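Local coordinates for membrane protein (Acinetobacter baumannii AB307-0294, PDB 5DL5) that forms a beta-barrel channel of the OprD porin family in the outer membrane and probably admits small solutes, antibiotics among them, to the periplasm, at residues V53-V59 with G78-I84; G91-I95 with G140-P144; Y242-A248 with E271-I277. One frame throughout, in Å; residues are numbered along the deposited sequence.

Contact 1: V53-V59 with G78-I84; sequences VAQSAIV and GDGSFKI. With C8E ((hydroxyethyloxy)tri(ethyloxy)octane), chain C; C8E ((hydroxyethyloxy)tri(ethyloxy)octane), chain D.
Val53-Val59 and Gly78-Ile84 run antiparallel with 4.6 Å between their strand axes, and paired backbone hydrogen bonds at Gln55 with Phe82, Ala57 with Gly80 and Val59 with Gly78 fix their register. Beyond the last full pair, Ile84 N adds one nearly straight bond to Val53 O (2.8 Å). Side chains alternate between two environments. On the face of Ala54, Ser56 and Ile58, directed into the barrel, the buried hydroxyls of a non-hydrogen-bonded pair meet: Ser56 OG donates to Ser81 OG at 2.7 Å. Asp79, beside Ile58 on this face, turns its carboxylate to Arg109 and Tyr146. On the other face, Phe82 has CG wedged between its backbone N and carbonyl carbon (chi1 54°), which tips the ring over Gln55. There Gln55 CB makes a CH-pi contact, 4.0 Å from the ring centroid, while the bent glutamine chain carries its amide away, where OE1 bonds to Thr36 and NE2 to Ser56 O. Detergent completes this surface: C19 of one C8E molecule (chain C) lies at the ring edge, 3.4 Å from Phe82 CE1, and the octyl chain of another (chain D) reaches Phe82 CD1. Its presence is consistent with a lipid-facing side. The two strands form a beta hairpin in the barrel wall, flanked by strand 29-43, which bonds to Ala54, Ser56 and Ile58, and by strand 106-118, which bonds to Asp79 and Ser81.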
loop_
_atom_site.group_PDB
_atom_site.type_symbol
_atom_site.label_atom_id
_atom_site.label_comp_id
_atom_site.label_asym_id
_atom_site.label_seq_id
_atom_site.Cartn_x
_atom_site.Cartn_y
_atom_site.Cartn_z
ATOM N N VAL A 53 -13.762 11.494 8.901
ATOM C CA VAL A 53 -14.194 12.214 7.684
ATOM C C VAL A 53 -13.288 13.424 7.508
ATOM O O VAL A 53 -13.012 14.152 8.520
ATOM C CB VAL A 53 -15.668 12.661 7.697
ATOM C CG1 VAL A 53 -16.083 13.133 6.302
ATOM C CG2 VAL A 53 -16.618 11.564 8.188
ATOM N N ALA A 54 -12.804 13.634 6.245
ATOM C CA ALA A 54 -11.797 14.624 5.928
ATOM C C ALA A 54 -11.685 14.986 4.426
ATOM O O ALA A 54 -12.256 14.280 3.577
ATOM C CB ALA A 54 -10.444 14.179 6.503
ATOM N N GLN A 55 -11.114 16.179 4.145
ATOM C CA GLN A 55 -10.882 16.692 2.815
ATOM C C GLN A 55 -9.406 16.986 2.678
ATOM O O GLN A 55 -8.825 17.609 3.594
ATOM C CB GLN A 55 -11.664 17.976 2.598
ATOM C CG GLN A 55 -11.383 18.652 1.259
ATOM C CD GLN A 55 -11.919 17.889 0.087
ATOM O OE1 GLN A 55 -13.089 17.485 0.132
ATOM N NE2 GLN A 55 -11.069 17.599 -0.933
ATOM N N SER A 56 -8.806 16.570 1.561
ATOM C CA SER A 56 -7.375 16.794 1.324
ATOM C C SER A 56 -7.201 17.404 0.005
ATOM O O SER A 56 -8.015 17.208 -0.906
ATOM C CB SER A 56 -6.620 15.440 1.254
ATOM O OG SER A 56 -6.607 15.047 2.603
ATOM N N ALA A 57 -6.064 18.073 -0.126
ATOM C CA ALA A 57 -5.564 18.513 -1.443
ATOM C C ALA A 57 -4.116 18.024 -1.520
ATOM O O ALA A 57 -3.292 18.410 -0.704
ATOM C CB ALA A 57 -5.616 20.021 -1.627
ATOM N N ILE A 58 -3.817 17.227 -2.535
ATOM C CA ILE A 58 -2.503 16.534 -2.573
ATOM C C ILE A 58 -1.812 17.059 -3.804
ATOM O O ILE A 58 -2.340 16.930 -4.898
ATOM C CB ILE A 58 -2.677 15.032 -2.695
ATOM C CG1 ILE A 58 -3.495 14.502 -1.442
ATOM C CG2 ILE A 58 -1.268 14.400 -2.865
ATOM C CD1 ILE A 58 -4.338 13.283 -1.740
ATOM N N VAL A 59 -0.649 17.670 -3.626
ATOM C CA VAL A 59 0.012 18.281 -4.717
ATOM C C VAL A 59 1.194 17.453 -5.176
ATOM O O VAL A 59 1.954 16.952 -4.313
ATOM C CB VAL A 59 0.488 19.680 -4.304
ATOM C CG1 VAL A 59 1.161 20.328 -5.474
ATOM C CG2 VAL A 59 -0.728 20.519 -3.999
ATOM N N GLY A 78 3.255 17.445 -1.544
ATOM C CA GLY A 78 2.741 17.804 -0.253
ATOM C C GLY A 78 1.247 17.730 -0.248
ATOM O O GLY A 78 0.600 17.425 -1.312
ATOM N N ASP A 79 0.681 18.007 0.927
ATOM C CA ASP A 79 -0.771 18.013 0.994
ATOM C C ASP A 79 -1.176 18.929 2.092
ATOM O O ASP A 79 -0.421 19.200 3.057
ATOM C CB ASP A 79 -1.329 16.561 1.242
ATOM C CG ASP A 79 -0.458 15.736 2.253
ATOM O OD1 ASP A 79 -0.603 15.785 3.527
ATOM O OD2 ASP A 79 0.366 14.923 1.720
ATOM N N GLY A 80 -2.399 19.370 1.996
ATOM C CA GLY A 80 -3.018 20.113 3.133
ATOM C C GLY A 80 -4.441 19.558 3.280
ATOM O O GLY A 80 -5.088 19.239 2.270
ATOM N N SER A 81 -4.894 19.429 4.512
ATOM C CA SER A 81 -6.143 18.767 4.764
ATOM C C SER A 81 -6.912 19.387 5.900
ATOM O O SER A 81 -6.288 20.084 6.728
ATOM C CB SER A 81 -5.902 17.279 5.086
ATOM O OG SER A 81 -5.048 16.681 4.148
ATOM N N PHE A 82 -8.212 19.073 6.008
ATOM C CA PHE A 82 -8.930 19.467 7.252
ATOM C C PHE A 82 -9.900 18.357 7.601
ATOM O O PHE A 82 -10.402 17.684 6.732
ATOM C CB PHE A 82 -9.545 20.857 7.133
ATOM C CG PHE A 82 -10.448 21.036 5.940
ATOM C CD1 PHE A 82 -9.939 21.496 4.696
ATOM C CD2 PHE A 82 -11.803 20.766 6.042
ATOM C CE1 PHE A 82 -10.814 21.695 3.586
ATOM C CE2 PHE A 82 -12.634 20.916 4.952
ATOM C CZ PHE A 82 -12.153 21.426 3.735
ATOM N N LYS A 83 -10.215 18.196 8.858
ATOM C CA LYS A 83 -11.229 17.224 9.198
ATOM C C LYS A 83 -12.625 17.829 8.845
ATOM O O LYS A 83 -12.758 19.088 8.754
ATOM C CB LYS A 83 -11.161 16.885 10.690
ATOM C CG LYS A 83 -11.602 17.998 11.625
ATOM C CD LYS A 83 -11.453 17.622 13.085
ATOM C CE LYS A 83 -12.145 18.701 13.832
ATOM N NZ LYS A 83 -12.032 18.308 15.234
ATOM N N ILE A 84 -13.620 16.915 8.635
ATOM C CA ILE A 84 -15.008 17.300 8.462
ATOM C C ILE A 84 -15.781 16.758 9.646
ATOM O O ILE A 84 -15.952 15.572 9.749
ATOM C CB ILE A 84 -15.542 16.812 7.130
ATOM C CG1 ILE A 84 -14.763 17.557 6.007
ATOM C CG2 ILE A 84 -17.058 17.114 7.002
ATOM C CD1 ILE A 84 -14.917 16.913 4.637
HETATM C C8 C8E C . -1.580 23.208 8.133
HETATM O O9 C8E C . -2.803 23.719 7.612
HETATM C C10 C8E C . -3.429 22.975 6.542
HETATM C C11 C8E C . -4.513 23.793 5.851
HETATM O O12 C8E C . -4.982 23.155 4.652
HETATM C C13 C8E C . -4.957 23.984 3.475
HETATM C C14 C8E C . -5.643 23.344 2.262
HETATM O O15 C8E C . -6.872 22.792 2.692
HETATM C C16 C8E C . -7.392 21.684 1.943
HETATM C C17 C8E C . -7.809 22.143 0.576
HETATM O O18 C8E C . -8.834 21.259 0.099
HETATM C C19 C8E C . -10.128 21.865 0.233
HETATM C C20 C8E C . -10.727 22.200 -1.080
HETATM O O21 C8E C . -12.098 22.435 -0.772
HETATM C C1 C8E D . -7.273 25.825 6.757
HETATM C C2 C8E D . -8.458 24.899 6.914
HETATM C C3 C8E D . -9.641 24.966 5.898
HETATM C C4 C8E D . -9.224 25.142 4.466
HETATM C C5 C8E D . -10.265 25.442 3.406
HETATM C C6 C8E D . -9.554 26.141 2.251
HETATM C C7 C8E D . -10.059 25.615 0.929
#

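Contact 2: G91-I95 with G140-P144; sequences GNQMI and GRMVP. With C8E ((hydroxyethyloxy)tri(ethyloxy)octane), chain B.
Two loops inside the barrel of this porin meet here, one carrying a type I' beta turn from Gly91 to Met94 and the other the segment Gly140-Pro144. Arg141 reaches the turn with NE, which donates to Asn92 O at 2.9 Å; the carbonyl oxygen lies in the guanidinium plane, although the N-H is bent at 140°. Its NH1 turns back to Gly140 O, and the two backbone carbonyls thus fix the rotation of the guanidinium. At the remaining edge NH2 lies close to water 2, which donates hydrogen bonds to Gln93 OE1 and to ether oxygen O15 of a bound C8E detergent (chain B). The same detergent accepts a hydrogen bond from Asn92 N at its O9 (3.0 Å). Behind the polar head, Met94 crosses the arginine chain at about a right angle, with SD 3.7 Å from Arg141 CD. Bends at chi2 and chi3 bring Met94 CE to Met142 SD at 3.6 Å. Water 1 joins the backbones, donating to Gln93 O and Met94 O and accepting from Met142 N. Neutral carbonyls and water meet the Arg141 charge here, and Arg420 lies close by with like charge; the positive charge would probably persist in this interior region and might favour anionic or polar groups.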
loop_
_atom_site.group_PDB
_atom_site.type_symbol
_atom_site.label_atom_id
_atom_site.label_comp_id
_atom_site.label_asym_id
_atom_site.label_seq_id
_atom_site.Cartn_x
_atom_site.Cartn_y
_atom_site.Cartn_z
ATOM N N GLY A 91 -9.563 7.352 13.336
ATOM C CA GLY A 91 -8.630 6.259 13.445
ATOM C C GLY A 91 -8.314 5.764 12.070
ATOM O O GLY A 91 -8.659 6.409 11.073
ATOM N N ASN A 92 -7.625 4.627 12.033
ATOM C CA ASN A 92 -7.379 3.934 10.803
ATOM C C ASN A 92 -6.504 4.755 9.919
ATOM O O ASN A 92 -6.661 4.748 8.762
ATOM C CB ASN A 92 -8.689 3.506 10.126
ATOM C CG ASN A 92 -9.606 2.812 11.081
ATOM O OD1 ASN A 92 -9.285 1.717 11.744
ATOM N ND2 ASN A 92 -10.692 3.425 11.296
ATOM N N GLN A 93 -5.596 5.505 10.521
ATOM C CA GLN A 93 -4.649 6.311 9.806
ATOM C C GLN A 93 -5.220 7.355 8.845
ATOM O O GLN A 93 -4.543 7.724 7.899
ATOM C CB GLN A 93 -3.603 5.384 9.092
ATOM C CG GLN A 93 -2.839 4.578 10.070
ATOM C CD GLN A 93 -3.589 3.421 10.749
ATOM O OE1 GLN A 93 -4.354 2.591 10.140
ATOM N NE2 GLN A 93 -3.427 3.414 12.066
ATOM N N MET A 94 -6.411 7.881 9.165
ATOM C CA MET A 94 -7.118 8.899 8.366
ATOM C C MET A 94 -6.775 10.346 8.774
ATOM O O MET A 94 -6.587 11.205 7.896
ATOM C CB MET A 94 -8.609 8.702 8.527
ATOM C CG MET A 94 -9.167 7.487 7.826
ATOM S SD MET A 94 -9.254 7.667 5.994
ATOM C CE MET A 94 -10.691 8.713 5.776
ATOM N N ILE A 95 -6.602 10.580 10.079
ATOM C CA ILE A 95 -6.494 11.928 10.629
ATOM C C ILE A 95 -5.475 11.935 11.759
ATOM O O ILE A 95 -5.625 11.151 12.690
ATOM C CB ILE A 95 -7.890 12.445 11.149
ATOM C CG1 ILE A 95 -8.872 12.511 9.960
ATOM C CG2 ILE A 95 -7.744 13.813 11.713
ATOM C CD1 ILE A 95 -10.319 12.759 10.463
ATOM N N GLY A 140 -3.850 4.628 0.432
ATOM C CA GLY A 140 -5.303 4.208 0.537
ATOM C C GLY A 140 -6.098 4.952 1.635
ATOM O O GLY A 140 -7.124 4.438 2.127
ATOM N N ARG A 141 -5.555 6.058 2.134
ATOM C CA ARG A 141 -6.230 6.898 3.184
ATOM C C ARG A 141 -6.385 8.299 2.648
ATOM O O ARG A 141 -6.735 8.438 1.447
ATOM C CB ARG A 141 -5.571 6.825 4.605
ATOM C CG ARG A 141 -5.551 5.409 5.168
ATOM C CD ARG A 141 -6.914 4.823 5.468
ATOM N NE ARG A 141 -6.756 3.518 6.115
ATOM C CZ ARG A 141 -6.558 2.369 5.476
ATOM N NH1 ARG A 141 -6.500 2.334 4.150
ATOM N NH2 ARG A 141 -6.367 1.238 6.171
ATOM N N MET A 142 -6.147 9.344 3.439
ATOM C CA MET A 142 -6.397 10.708 2.893
ATOM C C MET A 142 -5.266 11.248 2.024
ATOM O O MET A 142 -5.505 11.907 0.979
ATOM C CB MET A 142 -6.711 11.688 3.961
ATOM C CG MET A 142 -8.001 11.464 4.693
ATOM S SD MET A 142 -9.504 11.456 3.712
ATOM C CE MET A 142 -9.341 13.012 2.811
ATOM N N VAL A 143 -4.068 10.989 2.487
ATOM C CA VAL A 143 -2.869 11.571 1.917
ATOM C C VAL A 143 -1.741 10.500 1.872
ATOM O O VAL A 143 -1.717 9.602 2.664
ATOM C CB VAL A 143 -2.389 12.831 2.706
ATOM C CG1 VAL A 143 -3.407 13.941 2.561
ATOM C CG2 VAL A 143 -2.205 12.564 4.201
ATOM N N PRO A 144 -0.735 10.724 1.014
ATOM C CA PRO A 144 0.343 9.702 0.867
ATOM C C PRO A 144 1.336 9.742 1.944
ATOM O O PRO A 144 1.602 10.750 2.594
ATOM C CB PRO A 144 0.929 9.959 -0.538
ATOM C CG PRO A 144 0.375 11.325 -0.975
ATOM C CD PRO A 144 -0.705 11.763 -0.032
HETATM C C6 C8E B . -3.720 5.173 15.973
HETATM C C7 C8E B . -5.120 5.152 15.295
HETATM C C8 C8E B . -6.107 4.069 15.791
HETATM O O9 C8E B . -6.997 3.516 14.755
HETATM C C10 C8E B . -6.778 2.109 14.711
HETATM C C11 C8E B . -5.585 1.794 13.792
HETATM O O12 C8E B . -5.619 0.460 13.332
HETATM C C13 C8E B . -6.732 0.074 12.513
HETATM C C14 C8E B . -6.389 0.201 11.052
HETATM O O15 C8E B . -6.680 -0.958 10.276
HETATM C C16 C8E B . -6.125 -2.221 10.671
HETATM C C17 C8E B . -5.886 -2.957 9.354
HETATM O O18 C8E B . -6.880 -2.438 8.418
HETATM C C19 C8E B . -6.423 -2.299 7.066
HETATM C C20 C8E B . -7.601 -1.894 6.196
HETATM O O21 C8E B . -7.434 -1.965 4.751
HETATM O O HOH W 1 -4.730 9.719 5.761
HETATM O O HOH W 2 -6.030 1.281 8.658
#

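Contact 3: Y242-A248 with E271-I277; sequences YHTKFDA and EEKTNNI
His243 and Asn276 come together through different first torsions: CG of His243 lies anti to its backbone N (chi1 171°), whereas CG of Asn276 stands beside its own N (chi1 -59°), and the two side chains run alongside each other. His243 ND1 therefore donates to Asn276 OD1 at 2.6 Å, with the oxygen in the ring plane and the ring and amide planes only 24° apart. The bond spans a non-hydrogen-bonded backbone pair. On this face, which also bears Lys245 and Thr274, Thr274 CG2 meets the imidazole at CE1, 3.7 Å away. Lys245 starts out extended and then bends at chi3, which carries NZ over to the Glu272 carboxylate; both oxygens lie 3.3 Å from it, a salt bridge whose individual hydrogen bonds are weak.

These strands, 233-246 and 273-286, are neighbours in the antiparallel wall of the porin barrel. Backbone bonds pair Tyr242 with Ile277, Thr244 with Asn275 and Phe246 with Lys273. The face bearing these three pairs looks into the barrel, where loop residues such as Tyr304 and Leu318 and side chains of strand 216-229 cover it. Thr244 OG1 and Asn275 OD1 share water 3, at 2.7 and 2.6 Å respectively, while Asn275 ND2 turns to Val302 and Asn298. The edge of the Tyr242 ring receives Ile277 CG2; the tyrosine hydroxyl bonds to Pro133 and Tyr317, and Tyr304 stacks on the ring. Thr244 CG2 lies over one face of the Phe246 ring. Where the strands give way to loop, water 4 lies 2.8 Å from Asp247 O and 2.9 Å from Glu271 O. Lys273 NZ turns along its own segment to Glu271 OE2 in a salt bridge and also donates to Thr256 and Thr258.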
loop_
_atom_site.group_PDB
_atom_site.type_symbol
_atom_site.label_atom_id
_atom_site.label_comp_id
_atom_site.label_asym_id
_atom_site.label_seq_id
_atom_site.Cartn_x
_atom_site.Cartn_y
_atom_site.Cartn_z
ATOM N N TYR A 242 6.695 -12.770 0.133
ATOM C CA TYR A 242 7.735 -12.112 0.934
ATOM C C TYR A 242 8.390 -13.094 1.919
ATOM O O TYR A 242 7.737 -13.971 2.553
ATOM C CB TYR A 242 7.193 -10.985 1.783
ATOM C CG TYR A 242 6.559 -9.837 1.074
ATOM C CD1 TYR A 242 5.202 -9.840 0.814
ATOM C CD2 TYR A 242 7.310 -8.673 0.801
ATOM C CE1 TYR A 242 4.586 -8.710 0.246
ATOM C CE2 TYR A 242 6.761 -7.593 0.141
ATOM C CZ TYR A 242 5.365 -7.612 -0.111
ATOM O OH TYR A 242 4.833 -6.535 -0.681
ATOM N N HIS A 243 9.666 -12.861 2.077
ATOM C CA HIS A 243 10.425 -13.400 3.196
ATOM C C HIS A 243 10.913 -12.256 4.130
ATOM O O HIS A 243 11.651 -11.367 3.677
ATOM C CB HIS A 243 11.572 -14.205 2.636
ATOM C CG HIS A 243 12.547 -14.648 3.668
ATOM N ND1 HIS A 243 12.305 -15.723 4.485
ATOM C CD2 HIS A 243 13.711 -14.099 4.099
ATOM C CE1 HIS A 243 13.333 -15.898 5.307
ATOM N NE2 HIS A 243 14.188 -14.909 5.107
ATOM N N THR A 244 10.572 -12.327 5.411
ATOM C CA THR A 244 10.945 -11.280 6.356
ATOM C C THR A 244 11.607 -11.840 7.573
ATOM O O THR A 244 11.115 -12.746 8.243
ATOM C CB THR A 244 9.697 -10.497 6.828
ATOM O OG1 THR A 244 8.994 -10.031 5.710
ATOM C CG2 THR A 244 10.101 -9.237 7.764
ATOM N N LYS A 245 12.748 -11.298 7.907
ATOM C CA LYS A 245 13.413 -11.582 9.147
ATOM C C LYS A 245 13.374 -10.318 9.986
ATOM O O LYS A 245 13.932 -9.246 9.610
ATOM C CB LYS A 245 14.875 -12.020 8.943
ATOM C CG LYS A 245 15.442 -12.547 10.242
ATOM C CD LYS A 245 16.835 -13.136 10.068
ATOM C CE LYS A 245 17.797 -12.005 9.667
ATOM N NZ LYS A 245 19.175 -12.157 10.218
ATOM N N PHE A 246 12.687 -10.443 11.090
ATOM C CA PHE A 246 12.555 -9.369 12.041
ATOM C C PHE A 246 13.671 -9.455 13.015
ATOM O O PHE A 246 13.969 -10.540 13.573
ATOM C CB PHE A 246 11.199 -9.467 12.832
ATOM C CG PHE A 246 10.013 -9.210 11.998
ATOM C CD1 PHE A 246 9.555 -7.905 11.792
ATOM C CD2 PHE A 246 9.349 -10.225 11.406
ATOM C CE1 PHE A 246 8.426 -7.672 11.004
ATOM C CE2 PHE A 246 8.203 -10.013 10.628
ATOM C CZ PHE A 246 7.742 -8.712 10.418
ATOM N N ASP A 247 14.272 -8.299 13.257
ATOM C CA ASP A 247 15.455 -8.179 14.268
ATOM C C ASP A 247 14.846 -8.435 15.657
ATOM O O ASP A 247 13.608 -8.170 15.911
ATOM C CB ASP A 247 15.958 -6.727 14.179
ATOM C CG ASP A 247 17.294 -6.433 14.889
ATOM O OD1 ASP A 247 18.355 -6.527 14.201
ATOM O OD2 ASP A 247 17.292 -5.895 16.059
ATOM N N ALA A 248 15.697 -8.861 16.562
ATOM C CA ALA A 248 15.357 -9.141 17.978
ATOM C C ALA A 248 14.720 -7.949 18.645
ATOM O O ALA A 248 13.787 -8.124 19.403
ATOM C CB ALA A 248 16.596 -9.554 18.763
ATOM N N GLU A 271 14.049 -11.862 20.294
ATOM C CA GLU A 271 14.869 -12.658 19.391
ATOM C C GLU A 271 14.300 -12.563 17.997
ATOM O O GLU A 271 13.178 -12.018 17.822
ATOM C CB GLU A 271 14.936 -14.111 19.819
ATOM C CG GLU A 271 13.635 -14.840 19.751
ATOM C CD GLU A 271 13.777 -16.267 20.331
ATOM O OE1 GLU A 271 14.350 -16.405 21.433
ATOM O OE2 GLU A 271 13.288 -17.238 19.669
ATOM N N GLU A 272 15.106 -13.005 17.022
ATOM C CA GLU A 272 14.730 -12.895 15.606
ATOM C C GLU A 272 13.450 -13.771 15.387
ATOM O O GLU A 272 13.232 -14.788 16.084
ATOM C CB GLU A 272 15.916 -13.260 14.683
ATOM C CG GLU A 272 17.085 -12.290 14.866
ATOM C CD GLU A 272 18.070 -12.250 13.718
ATOM O OE1 GLU A 272 18.574 -13.302 13.267
ATOM O OE2 GLU A 272 18.377 -11.122 13.258
ATOM N N LYS A 273 12.585 -13.319 14.510
ATOM C CA LYS A 273 11.380 -14.060 14.110
ATOM C C LYS A 273 11.327 -13.940 12.594
ATOM O O LYS A 273 11.811 -12.941 12.038
ATOM C CB LYS A 273 10.156 -13.438 14.778
ATOM C CG LYS A 273 10.058 -13.516 16.299
ATOM C CD LYS A 273 9.921 -14.958 16.867
ATOM C CE LYS A 273 10.070 -14.924 18.385
ATOM N NZ LYS A 273 9.906 -16.270 18.945
ATOM N N THR A 274 10.840 -14.989 11.956
ATOM C CA THR A 274 10.826 -15.120 10.531
ATOM C C THR A 274 9.441 -15.442 10.053
ATOM O O THR A 274 8.752 -16.294 10.637
ATOM C CB THR A 274 11.808 -16.245 10.136
ATOM O OG1 THR A 274 13.118 -15.743 10.313
ATOM C CG2 THR A 274 11.727 -16.596 8.585
ATOM N N ASN A 275 9.068 -14.802 8.958
ATOM C CA ASN A 275 7.783 -15.017 8.267
ATOM C C ASN A 275 8.142 -15.298 6.852
ATOM O O ASN A 275 8.985 -14.591 6.288
ATOM C CB ASN A 275 6.970 -13.750 8.193
ATOM C CG ASN A 275 5.671 -13.893 7.436
ATOM O OD1 ASN A 275 5.551 -13.387 6.292
ATOM N ND2 ASN A 275 4.677 -14.593 8.053
ATOM N N ASN A 276 7.515 -16.291 6.273
ATOM C CA ASN A 276 7.310 -16.361 4.806
ATOM C C ASN A 276 5.785 -16.286 4.488
ATOM O O ASN A 276 4.972 -16.954 5.112
ATOM C CB ASN A 276 7.855 -17.667 4.217
ATOM C CG ASN A 276 9.331 -17.814 4.483
ATOM O OD1 ASN A 276 10.126 -17.111 3.921
ATOM N ND2 ASN A 276 9.681 -18.593 5.424
ATOM N N ILE A 277 5.425 -15.447 3.545
ATOM C CA ILE A 277 4.040 -15.328 3.052
ATOM C C ILE A 277 4.147 -15.381 1.539
ATOM O O ILE A 277 4.922 -14.682 0.894
ATOM C CB ILE A 277 3.291 -14.139 3.628
ATOM C CG1 ILE A 277 1.809 -14.191 3.197
ATOM C CG2 ILE A 277 3.997 -12.843 3.288
ATOM C CD1 ILE A 277 0.961 -13.136 3.875
HETATM O O HOH W 3 7.429 -12.149 4.941
HETATM O O HOH W 4 11.545 -10.035 16.516
#

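Along the chain the three contacts follow one another in series, each closing before the next opens. Contacts 1 and 3 are pairings of adjacent strands in the barrel wall, on opposite sides of the chain's centre, with their own centres about 36 Å apart. Contact 2 joins loops in the interior. It lies about 10 Å from contact 1, centre to centre, and packs on its inner face, where Met142 CE reaches Ala54 O at 3.3 Å; its centre is about 27 Å from that of contact 3, without touching. Wall and inward-folded loops thus pack together on one side, consistent with the way such loops narrow the channel in porins.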